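Local coordinates for vinylacetyl-CoA Delta-isomerase (Nitrosopumilus maritimus SCM1, PDB 6VJR), which probably dehydrates 4-hydroxybutyryl-CoA to crotonyl-CoA and isomerises vinylacetyl-CoA, using a bound FAD, a [4Fe-4S] cluster and an iron site, at residues S377-Q381 / I428-L433; Y8-R13 / R36-N40. One frame throughout, in Å; residues are numbered along the deposited sequence. Where two conformers were deposited one is given.

Overall arrangement
Contact 1 is a fully buried pairing of two helices, 372-384 and 418-432, in the C-terminal helical part of the chain, where a second subunit also reaches in. Contact 2 is partly buried and lies in the N-terminal part; it sets the short helix 5-11 and the turn after it against the start of helix 36-51, and no other chain touches it. The two share no element, and their centres are 28 Å apart. Contact 1 combines small apolar contacts with one straight amide-to-hydroxyl hydrogen bond. Contact 2 has no hydrogen bond across it: aliphatic groups meet at its centre, and arginines lie at its margin.

Contact 1: S377-Q381 / I428-L433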
loop_
_atom_site.group_PDB
_atom_site.type_symbol
_atom_site.label_atom_id
_atom_site.label_comp_id
_atom_site.label_asym_id
_atom_site.label_seq_id
_atom_site.Cartn_x
_atom_site.Cartn_y
_atom_site.Cartn_z
ATOM N N SER A 377 12.950 1.088 -5.521
ATOM C CA SER A 377 13.394 1.865 -6.661
ATOM C C SER A 377 12.736 3.240 -6.703
ATOM O O SER A 377 13.405 4.235 -6.989
ATOM C CB SER A 377 13.115 1.108 -7.927
ATOM O OG SER A 377 13.927 -0.044 -7.975
ATOM N N ARG A 378 11.435 3.294 -6.440
ATOM C CA ARG A 378 10.716 4.569 -6.423
ATOM C C ARG A 378 11.342 5.516 -5.405
ATOM O O ARG A 378 11.617 6.678 -5.688
ATOM C CB ARG A 378 9.238 4.349 -6.132
ATOM C CG ARG A 378 8.382 5.586 -6.322
ATOM C CD ARG A 378 6.923 5.281 -6.048
ATOM N NE ARG A 378 6.603 5.160 -4.638
ATOM C CZ ARG A 378 6.405 6.167 -3.810
ATOM N NH1 ARG A 378 6.227 7.414 -4.263
ATOM N NH2 ARG A 378 6.259 5.897 -2.536
ATOM N N LEU A 379 11.606 5.008 -4.200
ATOM C CA LEU A 379 12.166 5.819 -3.133
ATOM C C LEU A 379 13.573 6.301 -3.479
ATOM O O LEU A 379 13.950 7.422 -3.143
ATOM C CB LEU A 379 12.125 5.095 -1.796
ATOM C CG LEU A 379 10.728 4.779 -1.272
ATOM C CD1 LEU A 379 10.804 3.952 -0.027
ATOM C CD2 LEU A 379 9.903 6.052 -1.035
ATOM N N ALA A 380 14.383 5.416 -4.062
ATOM C CA ALA A 380 15.709 5.820 -4.542
ATOM C C ALA A 380 15.645 6.991 -5.526
ATOM O O ALA A 380 16.454 7.925 -5.463
ATOM C CB ALA A 380 16.476 4.625 -5.104
ATOM N N GLN A 381 14.674 6.952 -6.429
ATOM C CA GLN A 381 14.548 8.024 -7.404
ATOM C C GLN A 381 14.107 9.313 -6.722
ATOM O O GLN A 381 14.562 10.383 -7.099
ATOM C CB GLN A 381 13.573 7.651 -8.510
ATOM C CG GLN A 381 14.074 6.508 -9.369
ATOM C CD GLN A 381 13.312 6.397 -10.668
ATOM O OE1 GLN A 381 12.331 7.123 -10.914
ATOM N NE2 GLN A 381 13.802 5.529 -11.542
ATOM N N ILE A 428 22.114 4.578 -9.851
ATOM C CA ILE A 428 20.678 4.557 -9.542
ATOM C C ILE A 428 19.856 4.376 -10.818
ATOM O O ILE A 428 18.945 3.549 -10.847
ATOM C CB ILE A 428 20.256 5.789 -8.726
ATOM C CG1 ILE A 428 20.976 5.811 -7.388
ATOM C CG2 ILE A 428 18.748 5.770 -8.515
ATOM C CD1 ILE A 428 20.812 7.101 -6.595
ATOM N N GLU A 429 20.185 5.117 -11.878
ATOM C CA GLU A 429 19.502 4.951 -13.157
ATOM C C GLU A 429 19.603 3.506 -13.663
ATOM O O GLU A 429 18.636 2.895 -14.095
ATOM C CB GLU A 429 20.073 5.945 -14.169
ATOM C CG GLU A 429 19.338 5.966 -15.501
ATOM C CD GLU A 429 20.104 6.580 -16.694
ATOM O OE1 GLU A 429 21.359 6.686 -16.615
ATOM O OE2 GLU A 429 19.469 6.968 -17.712
ATOM N N ASN A 430 20.803 2.942 -13.572
ATOM C CA ASN A 430 21.064 1.599 -14.050
ATOM C C ASN A 430 20.213 0.550 -13.342
ATOM O O ASN A 430 19.779 -0.409 -13.960
ATOM C CB ASN A 430 22.549 1.295 -13.857
ATOM C CG ASN A 430 22.963 -0.145 -14.034
ATOM O OD1 ASN A 430 23.041 -0.676 -15.151
ATOM N ND2 ASN A 430 23.181 -0.806 -12.923
ATOM N N MET A 431 20.013 0.723 -12.047
ATOM C CA MET A 431 19.274 -0.251 -11.252
ATOM C C MET A 431 17.756 -0.036 -11.279
ATOM O O MET A 431 17.024 -0.965 -10.918
ATOM C CB MET A 431 19.777 -0.248 -9.815
ATOM C CG MET A 431 21.213 -0.717 -9.733
ATOM S SD MET A 431 21.827 -0.893 -8.055
ATOM C CE MET A 431 20.996 -2.439 -7.636
ATOM N N THR A 432 17.274 1.154 -11.663
ATOM C CA THR A 432 15.832 1.452 -11.623
ATOM C C THR A 432 15.187 1.581 -13.000
ATOM O O THR A 432 13.990 1.349 -13.118
ATOM C CB THR A 432 15.633 2.698 -10.759
ATOM O OG1 THR A 432 16.197 3.853 -11.365
ATOM C CG2 THR A 432 16.161 2.498 -9.348
ATOM N N LEU A 433 15.962 1.944 -14.027
ATOM C CA LEU A 433 15.500 2.058 -15.401
ATOM C C LEU A 433 16.326 1.236 -16.395
ATOM O O LEU A 433 15.803 0.799 -17.421
ATOM C CB LEU A 433 15.469 3.515 -15.849
ATOM C CG LEU A 433 14.500 4.417 -15.098
ATOM C CD1 LEU A 433 14.672 5.873 -15.490
ATOM C CD2 LEU A 433 13.127 3.938 -15.344
#
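Gln-381 and Thr-432 join two antiparallel helices of the helical bundle expected of an acyl-CoA dehydrogenase-like C-terminal domain; the local axes run at 156° and approach to 10.2 Å. The two side chains slide past each other in opposite directions, and in the conformers described here (Ser-377 and Gln-381 each have a second) NE2 of Gln-381 donates to OG1 of Thr-432 over 2.9 Å. The bond is nearly straight (164°), with the hydroxyl oxygen in the plane of the amide. At the other end of that amide, OE1 accepts from Tyr-374 and Thr-442 of the second subunit, so in this conformer both ends have partners, which suits this flip. Asp-382, which follows Gln-381 in the chain, binds FAD. CG of Leu-433 packs beside NE2. One turn earlier on helix 372-384, CB of Ser-377 rests 3.6 Å from CG2 of Thr-432, while in this conformer its OG turns back to the carbonyl of Pro-373. Ala-380 CB meets Ile-428 CG2 at 4.3 Å, and both residues also touch helix 295-314. Thr-432 places OG1 between its backbone N and carbonyl carbon (chi1 67°), where the hydroxyl gives its own proton to Ile-428 O, 2.8 Å from OG1 and reached from above the carbonyl plane.

Contact 2: Y8-R13 / R36-N40; sequences YIESLR and RPSIN
Arg-36 leaves its helix with CG opposite the backbone N (chi1 178°) and then bends at chi2 (55°), a course that swings the guanidinium back beside Ile-9. The two side chains cross at about a right angle: CG2 of Ile-9 lies over one guanidinium face, offset toward the rim, and its CD1 comes 3.9 Å from NH2 of Arg-36. In the plane of the same group, NE donates to Asn-40 OD1 over 2.9 Å (155°), a bond spanning the first turn of helix 36-51, while NH1 reaches the carbonyl of Val-30. With an alanine in place of Arg-36, Asn-40 OD1 and the Val-30 carbonyl would probably lose this donor and Ile-9 the guanidinium face against it.

Ile-39 is the apolar centre. Its CG2 sits 3.8 Å from CG1 of Ile-9. Leu-12 and Ile-39 reach toward each other tip to tip, Leu-12 CD1 lying 3.8 Å from Ile-39 CG1. Tyr-8 turns its ring edge to the backbone instead, CE2 lying 3.7 Å from Ile-39 O, close to the ring plane; its OH bonds to the carbonyl of Asn-192, and its ring meets that of Tyr-46 farther along helix 36-51. The short helix 5-11 and the turn after it are thus packed along the N-terminal turns of helix 36-51; in the first of these, Ser-38 O accepts from Gln-99, a residue of the iron-sulfur cluster pocket.

At the margin, Arg-13 NH2 and Arg-36 NH1 stand 4.3 Å apart. Their like charges are probably eased by Asp-31, which forms a salt bridge with Arg-13, and by the Val-30 carbonyl at Arg-36. With no hydrogen bond or salt bridge linking the two segments directly, cohesion rests mainly on van der Waals packing of Ile-9, Leu-12 and Ile-39, with the Arg-36 guanidinium and Tyr-8 ring edge alongside.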
loop_
_atom_site.group_PDB
_atom_site.type_symbol
_atom_site.label_atom_id
_atom_site.label_comp_id
_atom_site.label_asym_id
_atom_site.label_seq_id
_atom_site.Cartn_x
_atom_site.Cartn_y
_atom_site.Cartn_z
ATOM N N TYR A 8 37.791 -19.476 -15.333
ATOM C CA TYR A 8 36.444 -19.575 -15.882
ATOM C C TYR A 8 36.327 -18.770 -17.173
ATOM O O TYR A 8 35.854 -19.269 -18.190
ATOM C CB TYR A 8 35.429 -19.129 -14.846
ATOM C CG TYR A 8 34.085 -18.796 -15.475
ATOM C CD1 TYR A 8 33.254 -19.798 -16.008
ATOM C CD2 TYR A 8 33.672 -17.488 -15.596
ATOM C CE1 TYR A 8 32.053 -19.495 -16.626
ATOM C CE2 TYR A 8 32.447 -17.185 -16.150
ATOM C CZ TYR A 8 31.646 -18.176 -16.688
ATOM O OH TYR A 8 30.460 -17.798 -17.234
ATOM N N ILE A 9 36.831 -17.542 -17.155
ATOM C CA ILE A 9 36.777 -16.715 -18.357
ATOM C C ILE A 9 37.515 -17.392 -19.520
ATOM O O ILE A 9 36.998 -17.472 -20.624
ATOM C CB ILE A 9 37.278 -15.307 -18.048
ATOM C CG1 ILE A 9 36.305 -14.642 -17.083
ATOM C CG2 ILE A 9 37.509 -14.467 -19.302
ATOM C CD1 ILE A 9 36.808 -13.331 -16.517
ATOM N N GLU A 10 38.679 -17.992 -19.247
ATOM C CA GLU A 10 39.413 -18.690 -20.277
ATOM C C GLU A 10 38.639 -19.894 -20.819
ATOM O O GLU A 10 38.702 -20.133 -22.013
ATOM C CB GLU A 10 40.746 -19.123 -19.674
ATOM C CG GLU A 10 41.677 -19.778 -20.685
ATOM C CD GLU A 10 42.021 -18.951 -21.912
ATOM O OE1 GLU A 10 42.165 -17.698 -21.822
ATOM O OE2 GLU A 10 42.144 -19.599 -22.985
ATOM N N SER A 11 37.881 -20.608 -19.971
ATOM C CA SER A 11 37.097 -21.772 -20.380
ATOM C C SER A 11 35.970 -21.401 -21.367
ATOM O O SER A 11 35.456 -22.283 -22.068
ATOM C CB SER A 11 36.465 -22.464 -19.162
ATOM O OG SER A 11 35.258 -21.784 -18.757
ATOM N N LEU A 12 35.620 -20.102 -21.464
ATOM C CA LEU A 12 34.544 -19.633 -22.353
ATOM C C LEU A 12 35.054 -19.245 -23.738
ATOM O O LEU A 12 34.252 -18.885 -24.610
ATOM C CB LEU A 12 33.835 -18.414 -21.759
ATOM C CG LEU A 12 33.077 -18.639 -20.453
ATOM C CD1 LEU A 12 32.415 -17.348 -20.008
ATOM C CD2 LEU A 12 32.075 -19.768 -20.620
ATOM N N ARG A 13 36.382 -19.200 -23.895
ATOM C CA ARG A 13 37.012 -18.752 -25.135
ATOM C C ARG A 13 37.098 -19.890 -26.146
ATOM O O ARG A 13 37.372 -21.041 -25.817
ATOM C CB ARG A 13 38.419 -18.200 -24.929
ATOM C CG ARG A 13 38.435 -16.893 -24.160
ATOM C CD ARG A 13 39.839 -16.332 -24.107
ATOM N NE ARG A 13 39.916 -15.070 -23.371
ATOM C CZ ARG A 13 39.568 -13.896 -23.877
ATOM N NH1 ARG A 13 39.169 -13.790 -25.133
ATOM N NH2 ARG A 13 39.679 -12.817 -23.124
ATOM N N ARG A 36 30.413 -9.122 -21.850
ATOM C CA ARG A 36 31.470 -9.326 -20.883
ATOM C C ARG A 36 30.998 -9.016 -19.455
ATOM O O ARG A 36 31.368 -9.713 -18.524
ATOM C CB ARG A 36 32.749 -8.568 -21.230
ATOM C CG ARG A 36 33.872 -8.716 -20.207
ATOM C CD ARG A 36 34.208 -10.162 -19.960
ATOM N NE ARG A 36 35.446 -10.239 -19.184
ATOM C CZ ARG A 36 36.670 -10.314 -19.677
ATOM N NH1 ARG A 36 36.857 -10.347 -20.976
ATOM N NH2 ARG A 36 37.705 -10.295 -18.870
ATOM N N PRO A 37 30.178 -7.989 -19.168
ATOM C CA PRO A 37 29.787 -7.744 -17.770
ATOM C C PRO A 37 29.084 -8.944 -17.133
ATOM O O PRO A 37 29.251 -9.208 -15.952
ATOM C CB PRO A 37 28.865 -6.513 -17.873
ATOM C CG PRO A 37 29.407 -5.808 -19.115
ATOM C CD PRO A 37 29.697 -6.932 -20.076
ATOM N N SER A 38 28.252 -9.672 -17.910
ATOM C CA SER A 38 27.612 -10.860 -17.360
ATOM C C SER A 38 28.621 -11.971 -17.037
ATOM O O SER A 38 28.467 -12.705 -16.055
ATOM C CB SER A 38 26.524 -11.360 -18.277
ATOM O OG SER A 38 26.963 -11.875 -19.524
ATOM N N ILE A 39 29.629 -12.100 -17.873
ATOM C CA ILE A 39 30.729 -13.035 -17.625
ATOM C C ILE A 39 31.442 -12.693 -16.325
ATOM O O ILE A 39 31.814 -13.569 -15.548
ATOM C CB ILE A 39 31.622 -13.106 -18.869
ATOM C CG1 ILE A 39 30.842 -13.851 -19.976
ATOM C CG2 ILE A 39 32.961 -13.742 -18.581
ATOM C CD1 ILE A 39 31.430 -13.708 -21.347
ATOM N N ASN A 40 31.743 -11.423 -16.151
ATOM C CA ASN A 40 32.411 -10.944 -14.951
ATOM C C ASN A 40 31.626 -11.320 -13.701
ATOM O O ASN A 40 32.224 -11.631 -12.670
ATOM C CB ASN A 40 32.599 -9.439 -15.016
ATOM C CG ASN A 40 33.630 -8.985 -16.020
ATOM O OD1 ASN A 40 34.502 -9.747 -16.447
ATOM N ND2 ASN A 40 33.581 -7.722 -16.381
#